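Side-chain contacts in nisin biosynthesis protein NisC (Lactococcus lactis subsp. lactis, PDB 2G0D), which acts as the zinc-containing lantibiotic cyclase of nisin biosynthesis, closing the thioether rings of the peptide: residues Tyr134-Gly139 against Asp275-Gly280; Ile143-Leu148 against Ala398-Asp403; Gly207-Gly212 against Pro282-Leu287; Gly326-Ile331 against Ser377-Val382. One frame throughout, in Å; residues are numbered along the deposited sequence.

Contact 1. Residues Tyr134-Gly139 against Asp275-Gly280; sequences YDVIEG and DAWCYG. With ZN (zinc ion), chain B.
The indole of W277 meets I137 at its edge, with CD1 of I137 lying near the ring plane, 3.7 Å from CH2 of W277. V136 adds its CG1 from an oblique angle, 4.3 Å from the same CH2, and W277 also packs on L204. On the five-membered ring, NE1 donates a hydrogen bond to the carbonyl of L399, which should fix how the indole is turned. The ring is sent across to V136 and I137 by a first torsion that places CG anti to the backbone N (chi1 169°). The loop it meets is tied up by D135 in an Asx motif: OD2 takes the N-H of E138 through its syn lone pair (2.9 Å from E138 N, 154° at the hydrogen) and also accepts from G139 N at 3.0 Å. The other oxygen, OD1, is hydrogen-bonded to ND1 of H206. Next to the tryptophan, C278 turns its SG to the zinc ion at 2.3 Å, and a water sits 2.2 Å from the metal; C324 and H325 complete the site. Both segments are loops leading into helices, with G139 the N-cap residue before helix 140-147 and G280 that before helix 281-294; the tryptophan thus joins the loops that lead into these two helices, in the buried middle of the alpha toroid, beside the zinc.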
loop_
_atom_site.group_PDB
_atom_site.type_symbol
_atom_site.label_atom_id
_atom_site.label_comp_id
_atom_site.label_asym_id
_atom_site.label_seq_id
_atom_site.Cartn_x
_atom_site.Cartn_y
_atom_site.Cartn_z
ATOM N N TYR A 134 11.159 4.248 5.653
ATOM C CA TYR A 134 11.277 2.994 4.902
ATOM C C TYR A 134 9.917 2.454 4.438
ATOM O O TYR A 134 9.880 1.539 3.611
ATOM C CB TYR A 134 11.961 1.926 5.774
ATOM C CG TYR A 134 11.168 1.602 7.016
ATOM C CD1 TYR A 134 11.468 2.213 8.242
ATOM C CD2 TYR A 134 10.083 0.729 6.961
ATOM C CE1 TYR A 134 10.715 1.940 9.383
ATOM C CE2 TYR A 134 9.320 0.462 8.090
ATOM C CZ TYR A 134 9.639 1.062 9.298
ATOM O OH TYR A 134 8.880 0.775 10.419
ATOM N N ASP A 135 8.823 3.016 4.976
ATOM C CA ASP A 135 7.493 2.381 4.895
ATOM C C ASP A 135 6.763 2.534 3.563
ATOM O O ASP A 135 7.270 3.102 2.613
ATOM C CB ASP A 135 6.600 2.712 6.131
ATOM C CG ASP A 135 5.919 4.093 6.074
ATOM O OD1 ASP A 135 5.317 4.509 7.103
ATOM O OD2 ASP A 135 5.961 4.765 5.031
ATOM N N VAL A 136 5.557 1.995 3.512
ATOM C CA VAL A 136 4.772 1.984 2.280
ATOM C C VAL A 136 4.164 3.373 2.042
ATOM O O VAL A 136 4.193 3.901 0.929
ATOM C CB VAL A 136 3.678 0.863 2.347
ATOM C CG1 VAL A 136 2.691 1.017 1.221
ATOM C CG2 VAL A 136 4.345 -0.516 2.337
ATOM N N ILE A 137 3.633 3.972 3.096
ATOM C CA ILE A 137 2.833 5.189 2.946
ATOM C C ILE A 137 3.674 6.420 2.537
ATOM O O ILE A 137 3.370 7.072 1.532
ATOM C CB ILE A 137 1.971 5.425 4.220
ATOM C CG1 ILE A 137 1.172 4.147 4.562
ATOM C CG2 ILE A 137 1.076 6.679 4.083
ATOM C CD1 ILE A 137 0.125 3.715 3.486
ATOM N N GLU A 138 4.738 6.706 3.291
ATOM C CA GLU A 138 5.607 7.850 3.011
ATOM C C GLU A 138 7.039 7.478 2.617
ATOM O O GLU A 138 7.762 8.316 2.098
ATOM C CB GLU A 138 5.635 8.844 4.193
ATOM C CG GLU A 138 4.251 9.382 4.586
ATOM C CD GLU A 138 3.538 10.135 3.467
ATOM O OE1 GLU A 138 4.216 10.743 2.625
ATOM O OE2 GLU A 138 2.287 10.126 3.430
ATOM N N GLY A 139 7.448 6.231 2.854
ATOM C CA GLY A 139 8.873 5.873 2.699
ATOM C C GLY A 139 9.242 5.123 1.428
ATOM O O GLY A 139 8.474 5.068 0.472
ATOM N N ASP A 275 -8.066 -6.606 12.206
ATOM C CA ASP A 275 -7.822 -7.213 10.893
ATOM C C ASP A 275 -7.958 -6.132 9.849
ATOM O O ASP A 275 -9.060 -5.642 9.582
ATOM C CB ASP A 275 -8.780 -8.373 10.605
ATOM C CG ASP A 275 -8.514 -9.592 11.489
ATOM O OD1 ASP A 275 -7.340 -10.032 11.567
ATOM O OD2 ASP A 275 -9.489 -10.111 12.090
ATOM N N ALA A 276 -6.813 -5.743 9.293
ATOM C CA ALA A 276 -6.730 -4.634 8.341
ATOM C C ALA A 276 -5.623 -4.860 7.330
ATOM O O ALA A 276 -4.744 -5.705 7.512
ATOM C CB ALA A 276 -6.513 -3.276 9.074
ATOM N N TRP A 277 -5.690 -4.104 6.242
ATOM C CA TRP A 277 -4.586 -4.029 5.304
ATOM C C TRP A 277 -3.359 -3.393 5.979
ATOM O O TRP A 277 -2.273 -3.959 5.956
ATOM C CB TRP A 277 -5.024 -3.261 4.038
ATOM C CG TRP A 277 -3.894 -2.897 3.117
ATOM C CD1 TRP A 277 -3.360 -3.675 2.131
ATOM C CD2 TRP A 277 -3.178 -1.652 3.082
ATOM N NE1 TRP A 277 -2.332 -2.995 1.481
ATOM C CE2 TRP A 277 -2.197 -1.755 2.052
ATOM C CE3 TRP A 277 -3.250 -0.467 3.837
ATOM C CZ2 TRP A 277 -1.317 -0.710 1.736
ATOM C CZ3 TRP A 277 -2.366 0.588 3.524
ATOM C CH2 TRP A 277 -1.413 0.455 2.480
ATOM N N CYS A 278 -3.530 -2.230 6.598
ATOM C CA CYS A 278 -2.387 -1.514 7.170
ATOM C C CYS A 278 -1.658 -2.233 8.328
ATOM O O CYS A 278 -0.430 -2.199 8.405
ATOM C CB CYS A 278 -2.812 -0.117 7.608
ATOM S SG CYS A 278 -4.194 -0.072 8.769
ATOM N N TYR A 279 -2.434 -2.856 9.222
ATOM C CA TYR A 279 -1.927 -3.613 10.356
ATOM C C TYR A 279 -2.756 -4.890 10.503
ATOM O O TYR A 279 -3.983 -4.871 10.340
ATOM C CB TYR A 279 -2.092 -2.815 11.658
ATOM C CG TYR A 279 -1.119 -1.674 11.908
ATOM C CD1 TYR A 279 0.162 -1.920 12.401
ATOM C CD2 TYR A 279 -1.531 -0.338 11.753
ATOM C CE1 TYR A 279 1.044 -0.858 12.684
ATOM C CE2 TYR A 279 -0.678 0.716 12.022
ATOM C CZ TYR A 279 0.615 0.448 12.477
ATOM O OH TYR A 279 1.464 1.494 12.732
ATOM N N GLY A 280 -2.096 -5.992 10.823
ATOM C CA GLY A 280 -2.810 -7.225 11.170
ATOM C C GLY A 280 -2.791 -8.270 10.068
ATOM O O GLY A 280 -2.172 -8.074 9.005
HETATM ZN ZN ZN B . -5.171 1.975 8.220
HETATM O O HOH W 1 -3.898 3.482 9.148
#

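Contact 2. Residues Ile143-Leu148 against Ala398-Asp403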
loop_
_atom_site.group_PDB
_atom_site.type_symbol
_atom_site.label_atom_id
_atom_site.label_comp_id
_atom_site.label_asym_id
_atom_site.label_seq_id
_atom_site.Cartn_x
_atom_site.Cartn_y
_atom_site.Cartn_z
ATOM N N ILE A 143 7.607 3.927 -2.535
ATOM C CA ILE A 143 8.237 4.510 -3.737
ATOM C C ILE A 143 8.727 3.424 -4.690
ATOM O O ILE A 143 8.477 3.507 -5.892
ATOM C CB ILE A 143 9.374 5.494 -3.373
ATOM C CG1 ILE A 143 8.780 6.776 -2.784
ATOM C CG2 ILE A 143 10.260 5.822 -4.603
ATOM C CD1 ILE A 143 9.834 7.804 -2.236
ATOM N N LEU A 144 9.394 2.403 -4.149
ATOM C CA LEU A 144 9.868 1.251 -4.932
ATOM C C LEU A 144 8.711 0.505 -5.620
ATOM O O LEU A 144 8.839 0.022 -6.735
ATOM C CB LEU A 144 10.705 0.333 -4.026
ATOM C CG LEU A 144 11.450 -0.882 -4.619
ATOM C CD1 LEU A 144 12.341 -0.486 -5.814
ATOM C CD2 LEU A 144 12.255 -1.558 -3.560
ATOM N N SER A 145 7.565 0.439 -4.959
ATOM C CA SER A 145 6.375 -0.229 -5.531
ATOM C C SER A 145 6.043 0.376 -6.893
ATOM O O SER A 145 5.857 -0.350 -7.884
ATOM C CB SER A 145 5.168 -0.091 -4.605
ATOM O OG SER A 145 4.105 -0.909 -5.077
ATOM N N TYR A 146 5.964 1.713 -6.920
ATOM C CA TYR A 146 5.792 2.473 -8.153
ATOM C C TYR A 146 6.970 2.282 -9.116
ATOM O O TYR A 146 6.751 1.978 -10.298
ATOM C CB TYR A 146 5.577 3.982 -7.900
ATOM C CG TYR A 146 5.754 4.790 -9.179
ATOM C CD1 TYR A 146 4.770 4.790 -10.175
ATOM C CD2 TYR A 146 6.914 5.523 -9.406
ATOM C CE1 TYR A 146 4.948 5.499 -11.371
ATOM C CE2 TYR A 146 7.111 6.230 -10.605
ATOM C CZ TYR A 146 6.131 6.202 -11.591
ATOM O OH TYR A 146 6.314 6.916 -12.771
ATOM N N LEU A 147 8.198 2.455 -8.624
ATOM C CA LEU A 147 9.401 2.360 -9.494
ATOM C C LEU A 147 9.476 1.057 -10.266
ATOM O O LEU A 147 9.817 1.080 -11.443
ATOM C CB LEU A 147 10.712 2.622 -8.723
ATOM C CG LEU A 147 10.882 4.061 -8.194
ATOM C CD1 LEU A 147 12.095 4.140 -7.240
ATOM C CD2 LEU A 147 11.014 5.084 -9.323
ATOM N N LEU A 148 9.097 -0.063 -9.617
ATOM C CA LEU A 148 9.177 -1.398 -10.221
ATOM C C LEU A 148 8.232 -1.653 -11.411
ATOM O O LEU A 148 8.383 -2.649 -12.138
ATOM C CB LEU A 148 9.019 -2.494 -9.156
ATOM C CG LEU A 148 10.217 -2.595 -8.198
ATOM C CD1 LEU A 148 9.826 -3.403 -6.972
ATOM C CD2 LEU A 148 11.472 -3.200 -8.880
ATOM N N ALA A 398 -0.471 0.612 -5.267
ATOM C CA ALA A 398 -0.420 1.435 -4.061
ATOM C C ALA A 398 -0.731 0.627 -2.788
ATOM O O ALA A 398 -0.407 1.056 -1.678
ATOM C CB ALA A 398 -1.397 2.591 -4.189
ATOM N N LEU A 399 -1.378 -0.523 -2.968
ATOM C CA LEU A 399 -1.754 -1.431 -1.875
ATOM C C LEU A 399 -0.863 -2.653 -1.813
ATOM O O LEU A 399 -1.124 -3.563 -1.036
ATOM C CB LEU A 399 -3.216 -1.870 -2.046
ATOM C CG LEU A 399 -4.309 -0.803 -1.888
ATOM C CD1 LEU A 399 -5.717 -1.406 -2.087
ATOM C CD2 LEU A 399 -4.229 -0.156 -0.525
ATOM N N LEU A 400 0.181 -2.676 -2.644
ATOM C CA LEU A 400 1.074 -3.845 -2.811
ATOM C C LEU A 400 0.297 -5.076 -3.216
ATOM O O LEU A 400 0.570 -6.203 -2.753
ATOM C CB LEU A 400 1.910 -4.156 -1.542
ATOM C CG LEU A 400 2.693 -3.040 -0.828
ATOM C CD1 LEU A 400 3.526 -3.637 0.332
ATOM C CD2 LEU A 400 3.568 -2.179 -1.776
ATOM N N LEU A 401 -0.656 -4.875 -4.110
ATOM C CA LEU A 401 -1.403 -5.982 -4.695
ATOM C C LEU A 401 -0.871 -6.095 -6.098
ATOM O O LEU A 401 -1.136 -5.236 -6.944
ATOM C CB LEU A 401 -2.904 -5.702 -4.670
ATOM C CG LEU A 401 -3.448 -5.437 -3.270
ATOM C CD1 LEU A 401 -4.976 -5.076 -3.284
ATOM C CD2 LEU A 401 -3.140 -6.603 -2.269
ATOM N N PHE A 402 -0.070 -7.139 -6.321
ATOM C CA PHE A 402 0.774 -7.245 -7.507
ATOM C C PHE A 402 0.200 -8.302 -8.464
ATOM O O PHE A 402 0.516 -9.498 -8.347
ATOM C CB PHE A 402 2.192 -7.635 -7.060
ATOM C CG PHE A 402 2.855 -6.633 -6.123
ATOM C CD1 PHE A 402 2.929 -5.266 -6.462
ATOM C CD2 PHE A 402 3.478 -7.070 -4.945
ATOM C CE1 PHE A 402 3.564 -4.328 -5.616
ATOM C CE2 PHE A 402 4.111 -6.157 -4.083
ATOM C CZ PHE A 402 4.191 -4.775 -4.441
ATOM N N ASP A 403 -0.654 -7.838 -9.394
ATOM C CA ASP A 403 -1.343 -8.675 -10.374
ATOM C C ASP A 403 -0.370 -9.347 -11.313
ATOM O O ASP A 403 -0.695 -10.399 -11.877
ATOM C CB ASP A 403 -2.332 -7.872 -11.234
ATOM C CG ASP A 403 -3.597 -7.463 -10.479
ATOM O OD1 ASP A 403 -3.749 -7.791 -9.261
ATOM O OD2 ASP A 403 -4.430 -6.770 -11.116
#
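S145 of helix 140-147 faces L400 and F402, and its short side chain makes all the close contacts here. The CB points toward the other segment and rests 3.9 Å from CD2 of L400. One bond further on, OG stands 3.6 Å from that same methyl and 3.5 Å from CE1 of F402, with CZ of the ring next nearest. The hydroxyl meets the phenyl at its edge, in the ring plane, and is put there by a torsion that swings OG opposite the backbone N (chi1 -171°). Its hydrogen bond goes elsewhere, to the carbonyl oxygen of Q397, just before the 398-403 segment.

On the other side, the chain folds back on itself. L400 has backbone angles in the left-handed helical region (57°/41°), and its carbonyl carbon lies over the centre of the F402 ring, 3.9 Å above the plane. Y290 holds this turn through its hydroxyl, which is hydrogen-bonded to both L400 O and F402 N, while Y217 stacks on the F402 ring.

The contact thus joins helix 140-147 to the segment that follows helix 376-387, near the C-terminus. With no hydrogen bond between the segments themselves, it is held by packing. The buried hydroxyl is satisfied by Q397 O; its approach to L400 CD2 is plain van der Waals packing, while the slightly positive C-H edge of F402 is probably compatible with an oxygen.

Contact 3. Residues Gly207-Gly212 against Pro282-Leu287; sequences GLAGVG and PGISLL
L287 and G212 are the nearest neighbours: CD1 of the leucine lies 3.6 Å from CA of the glycine and almost as close to its carbonyl carbon. Because G212 has no side chain, the methyl can settle directly on the helix backbone. L287 reaches there with CG anti to the backbone N (chi1 173°). One turn earlier, A209 points its CB at the other helix, 4.3 Å from CB of L287, and meets CG1 of I284 at 4.5 Å. With alanine and glycine at the interface, the axes of helices 208-212 and 282-287 come to 8.7 Å, running in the same general direction at 33°.

Further out, Y239 and I235 of helix 226-242 pack on L287, and Y239 also touches I284. The second helix starts with its own internal link, OG of S285 donating to P282 O at 2.6 Å, while G207 serves as N-cap of helix 208-221. The pair belongs to the inner helices of the alpha toroid.

Chemically the interface is apolar: no hydrogen bond passes between the segments. The A209 methyl rests against methylene carbons of L287 and I284, a leucine methyl lies on the glycine backbone, and the contact is one of dispersion and burial.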
loop_
_atom_site.group_PDB
_atom_site.type_symbol
_atom_site.label_atom_id
_atom_site.label_comp_id
_atom_site.label_asym_id
_atom_site.label_seq_id
_atom_site.Cartn_x
_atom_site.Cartn_y
_atom_site.Cartn_z
ATOM N N GLY A 207 5.490 -1.020 8.674
ATOM C CA GLY A 207 6.395 -1.918 9.363
ATOM C C GLY A 207 7.024 -2.967 8.477
ATOM O O GLY A 207 7.189 -2.764 7.260
ATOM N N LEU A 208 7.348 -4.101 9.107
ATOM C CA LEU A 208 8.276 -5.105 8.576
ATOM C C LEU A 208 7.714 -5.907 7.398
ATOM O O LEU A 208 8.443 -6.240 6.453
ATOM C CB LEU A 208 8.721 -6.050 9.720
ATOM C CG LEU A 208 10.018 -6.870 9.611
ATOM C CD1 LEU A 208 11.300 -6.008 9.703
ATOM C CD2 LEU A 208 10.049 -7.993 10.623
ATOM N N ALA A 209 6.425 -6.214 7.454
ATOM C CA ALA A 209 5.749 -6.953 6.386
ATOM C C ALA A 209 5.857 -6.227 5.063
ATOM O O ALA A 209 6.008 -6.862 4.012
ATOM C CB ALA A 209 4.277 -7.171 6.736
ATOM N N GLY A 210 5.750 -4.897 5.116
ATOM C CA GLY A 210 5.766 -4.054 3.928
ATOM C C GLY A 210 7.122 -4.066 3.260
ATOM O O GLY A 210 7.197 -4.147 2.029
ATOM N N VAL A 211 8.196 -4.011 4.061
ATOM C CA VAL A 211 9.544 -4.189 3.525
ATOM C C VAL A 211 9.686 -5.557 2.909
ATOM O O VAL A 211 10.169 -5.667 1.803
ATOM C CB VAL A 211 10.660 -4.006 4.587
ATOM N N GLY A 212 9.251 -6.591 3.626
ATOM C CA GLY A 212 9.253 -7.967 3.123
ATOM C C GLY A 212 8.552 -8.131 1.787
ATOM O O GLY A 212 9.123 -8.707 0.862
ATOM N N PRO A 282 -4.702 -9.548 7.539
ATOM C CA PRO A 282 -4.882 -9.402 6.074
ATOM C C PRO A 282 -3.654 -8.882 5.348
ATOM O O PRO A 282 -3.259 -9.470 4.352
ATOM C CB PRO A 282 -6.066 -8.435 5.950
ATOM C CG PRO A 282 -6.856 -8.692 7.286
ATOM C CD PRO A 282 -5.741 -8.802 8.289
ATOM N N GLY A 283 -3.035 -7.829 5.855
ATOM C CA GLY A 283 -1.801 -7.310 5.236
ATOM C C GLY A 283 -0.616 -8.242 5.408
ATOM O O GLY A 283 0.172 -8.431 4.491
ATOM N N ILE A 284 -0.481 -8.814 6.602
ATOM C CA ILE A 284 0.578 -9.791 6.888
ATOM C C ILE A 284 0.477 -11.007 5.948
ATOM O O ILE A 284 1.501 -11.548 5.544
ATOM C CB ILE A 284 0.579 -10.189 8.398
ATOM C CG1 ILE A 284 1.078 -9.015 9.260
ATOM C CG2 ILE A 284 1.384 -11.480 8.653
ATOM C CD1 ILE A 284 0.607 -9.069 10.702
ATOM N N SER A 285 -0.740 -11.413 5.567
ATOM C CA SER A 285 -0.901 -12.564 4.655
ATOM C C SER A 285 -0.226 -12.324 3.308
ATOM O O SER A 285 0.181 -13.271 2.649
ATOM C CB SER A 285 -2.373 -12.931 4.438
ATOM O OG SER A 285 -3.076 -11.989 3.613
ATOM N N LEU A 286 -0.127 -11.059 2.893
ATOM C CA LEU A 286 0.576 -10.700 1.643
ATOM C C LEU A 286 2.075 -11.040 1.717
ATOM O O LEU A 286 2.652 -11.572 0.770
ATOM C CB LEU A 286 0.348 -9.211 1.289
ATOM C CG LEU A 286 -1.097 -8.813 0.906
ATOM C CD1 LEU A 286 -1.277 -7.278 0.755
ATOM C CD2 LEU A 286 -1.475 -9.512 -0.353
ATOM N N LEU A 287 2.704 -10.749 2.847
ATOM C CA LEU A 287 4.099 -11.162 3.061
ATOM C C LEU A 287 4.287 -12.667 2.807
ATOM O O LEU A 287 5.215 -13.062 2.121
ATOM C CB LEU A 287 4.568 -10.814 4.491
ATOM C CG LEU A 287 5.957 -11.358 4.878
ATOM C CD1 LEU A 287 7.091 -10.691 4.057
ATOM C CD2 LEU A 287 6.211 -11.177 6.370
#

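Contact 4. Residues Gly326-Ile331 against Ser377-Val382; sequences GYSGLI and SGCILV
S328 and C379 bring helices 327-331 and 377-382 nearest at the backbone, their CA atoms 6.0 Å apart, with axes 9.8 Å apart, running in the same general direction and crossing at 29°. The serine meets two residues of the facing helix. Its OG comes within 3.6 Å of SG of C379, and its CB packs 3.9 Å from CG2 of V382. The hydroxyl itself is hydrogen-bonded to the carbonyl of Y321, within the polypeptide leading into the helix; the torsion that sets OG opposite its own carbonyl carbon (chi1 -73°) serves both that bond and the approach to the sulfur.

The two methyls of V382 divide between residues one turn apart. CG2 lies on S328, near both CB and the carbonyl oxygen, whereas CG1 touches CG2 of I331 at 4.2 Å. The other branch of I331 turns back within its own helix, where CG1 sits over one face of the Y327 ring, 3.6 Å above the plane and shifted toward the rim. Outside the pair, F353 of helix 347-355 packs on S328, I331 and V382 alike, and M312 of helix 298-314 also touches I331.

No hydrogen bond crosses between the segments. The serine presents CB to V382 and OG to the cysteine sulfur, its polar end is satisfied by Y321 O, and the rest of the adhesion is apolar, from valine and isoleucine methyls.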
loop_
_atom_site.group_PDB
_atom_site.type_symbol
_atom_site.label_atom_id
_atom_site.label_comp_id
_atom_site.label_asym_id
_atom_site.label_seq_id
_atom_site.Cartn_x
_atom_site.Cartn_y
_atom_site.Cartn_z
ATOM N N GLY A 326 -10.500 -0.922 6.722
ATOM C CA GLY A 326 -11.891 -1.338 6.637
ATOM C C GLY A 326 -12.067 -2.571 5.760
ATOM O O GLY A 326 -11.106 -3.201 5.313
ATOM N N TYR A 327 -13.320 -2.902 5.508
ATOM C CA TYR A 327 -13.648 -4.153 4.857
ATOM C C TYR A 327 -13.322 -4.210 3.340
ATOM O O TYR A 327 -13.028 -5.300 2.809
ATOM C CB TYR A 327 -15.124 -4.500 5.147
ATOM C CG TYR A 327 -15.428 -5.965 4.913
ATOM C CD1 TYR A 327 -14.743 -6.954 5.598
ATOM C CD2 TYR A 327 -16.385 -6.353 3.975
ATOM C CE1 TYR A 327 -15.020 -8.314 5.388
ATOM C CE2 TYR A 327 -16.656 -7.702 3.747
ATOM C CZ TYR A 327 -15.968 -8.671 4.456
ATOM O OH TYR A 327 -16.232 -9.998 4.210
ATOM N N SER A 328 -13.375 -3.068 2.635
ATOM C CA SER A 328 -13.018 -3.077 1.205
ATOM C C SER A 328 -11.555 -3.491 0.990
ATOM O O SER A 328 -11.213 -4.161 -0.003
ATOM C CB SER A 328 -13.329 -1.738 0.515
ATOM O OG SER A 328 -14.737 -1.593 0.347
ATOM N N GLY A 329 -10.682 -3.126 1.932
ATOM C CA GLY A 329 -9.265 -3.530 1.824
ATOM C C GLY A 329 -9.090 -5.027 1.968
ATOM O O GLY A 329 -8.356 -5.624 1.215
ATOM N N LEU A 330 -9.777 -5.635 2.933
ATOM C CA LEU A 330 -9.789 -7.113 3.127
ATOM C C LEU A 330 -10.287 -7.817 1.871
ATOM O O LEU A 330 -9.682 -8.758 1.366
ATOM C CB LEU A 330 -10.704 -7.442 4.324
ATOM C CG LEU A 330 -10.004 -7.586 5.695
ATOM C CD1 LEU A 330 -9.292 -6.302 6.091
ATOM C CD2 LEU A 330 -10.947 -8.067 6.820
ATOM N N ILE A 331 -11.412 -7.340 1.354
ATOM C CA ILE A 331 -11.985 -7.872 0.137
ATOM C C ILE A 331 -11.006 -7.814 -1.056
ATOM O O ILE A 331 -10.844 -8.789 -1.793
ATOM C CB ILE A 331 -13.375 -7.184 -0.146
ATOM C CG1 ILE A 331 -14.413 -7.661 0.884
ATOM C CG2 ILE A 331 -13.897 -7.461 -1.560
ATOM C CD1 ILE A 331 -14.799 -9.185 0.817
ATOM N N SER A 377 -14.061 6.943 -2.721
ATOM C CA SER A 377 -13.533 6.558 -4.039
ATOM C C SER A 377 -12.681 5.276 -4.007
ATOM O O SER A 377 -12.587 4.555 -4.988
ATOM C CB SER A 377 -12.758 7.702 -4.692
ATOM O OG SER A 377 -11.557 7.927 -3.981
ATOM N N GLY A 378 -12.072 4.976 -2.871
ATOM C CA GLY A 378 -11.360 3.709 -2.740
ATOM C C GLY A 378 -12.325 2.541 -2.819
ATOM O O GLY A 378 -12.060 1.537 -3.498
ATOM N N CYS A 379 -13.443 2.677 -2.103
ATOM C CA CYS A 379 -14.507 1.683 -2.100
ATOM C C CYS A 379 -15.076 1.467 -3.519
ATOM O O CYS A 379 -15.281 0.333 -3.947
ATOM C CB CYS A 379 -15.607 2.127 -1.130
ATOM S SG CYS A 379 -16.979 0.987 -0.916
ATOM N N ILE A 380 -15.338 2.560 -4.225
ATOM C CA ILE A 380 -15.826 2.524 -5.606
ATOM C C ILE A 380 -14.825 1.794 -6.507
ATOM O O ILE A 380 -15.233 1.015 -7.357
ATOM C CB ILE A 380 -16.133 3.952 -6.151
ATOM C CG1 ILE A 380 -17.359 4.513 -5.430
ATOM C CG2 ILE A 380 -16.341 3.952 -7.665
ATOM C CD1 ILE A 380 -17.548 6.041 -5.533
ATOM N N LEU A 381 -13.529 2.048 -6.316
ATOM C CA LEU A 381 -12.512 1.330 -7.081
ATOM C C LEU A 381 -12.644 -0.176 -6.909
ATOM O O LEU A 381 -12.636 -0.911 -7.894
ATOM C CB LEU A 381 -11.090 1.765 -6.695
ATOM C CG LEU A 381 -10.512 2.899 -7.559
ATOM C CD1 LEU A 381 -9.447 3.675 -6.770
ATOM C CD2 LEU A 381 -9.931 2.347 -8.840
ATOM N N VAL A 382 -12.735 -0.628 -5.659
ATOM C CA VAL A 382 -12.927 -2.043 -5.353
ATOM C C VAL A 382 -14.157 -2.567 -6.080
ATOM O O VAL A 382 -14.080 -3.577 -6.790
ATOM C CB VAL A 382 -13.058 -2.301 -3.824
ATOM C CG1 VAL A 382 -13.268 -3.787 -3.525
ATOM C CG2 VAL A 382 -11.817 -1.806 -3.049
#

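Overall arrangement
All four contacts lie in the single cyclase domain, an alpha toroid. Contacts 1 and 3 are closest, with centres about 8 Å apart: their segments alternate along the chain, and 275-280 runs directly into helix 281-294. Contact 2 lies about 13 Å from each, centre to centre, and brings residues near the C-terminus back to helix 140-147, so the chain between its segments includes all of contacts 3 and 4. Contact 4, its centre about 18 Å from that of contact 3, is linked to it by P282 packing on L330, while L286 meets L401 of contact 2. Both helix pairs, each co-directional, belong to the inner layer of the toroid, and contact 1 brings C278 to the zinc.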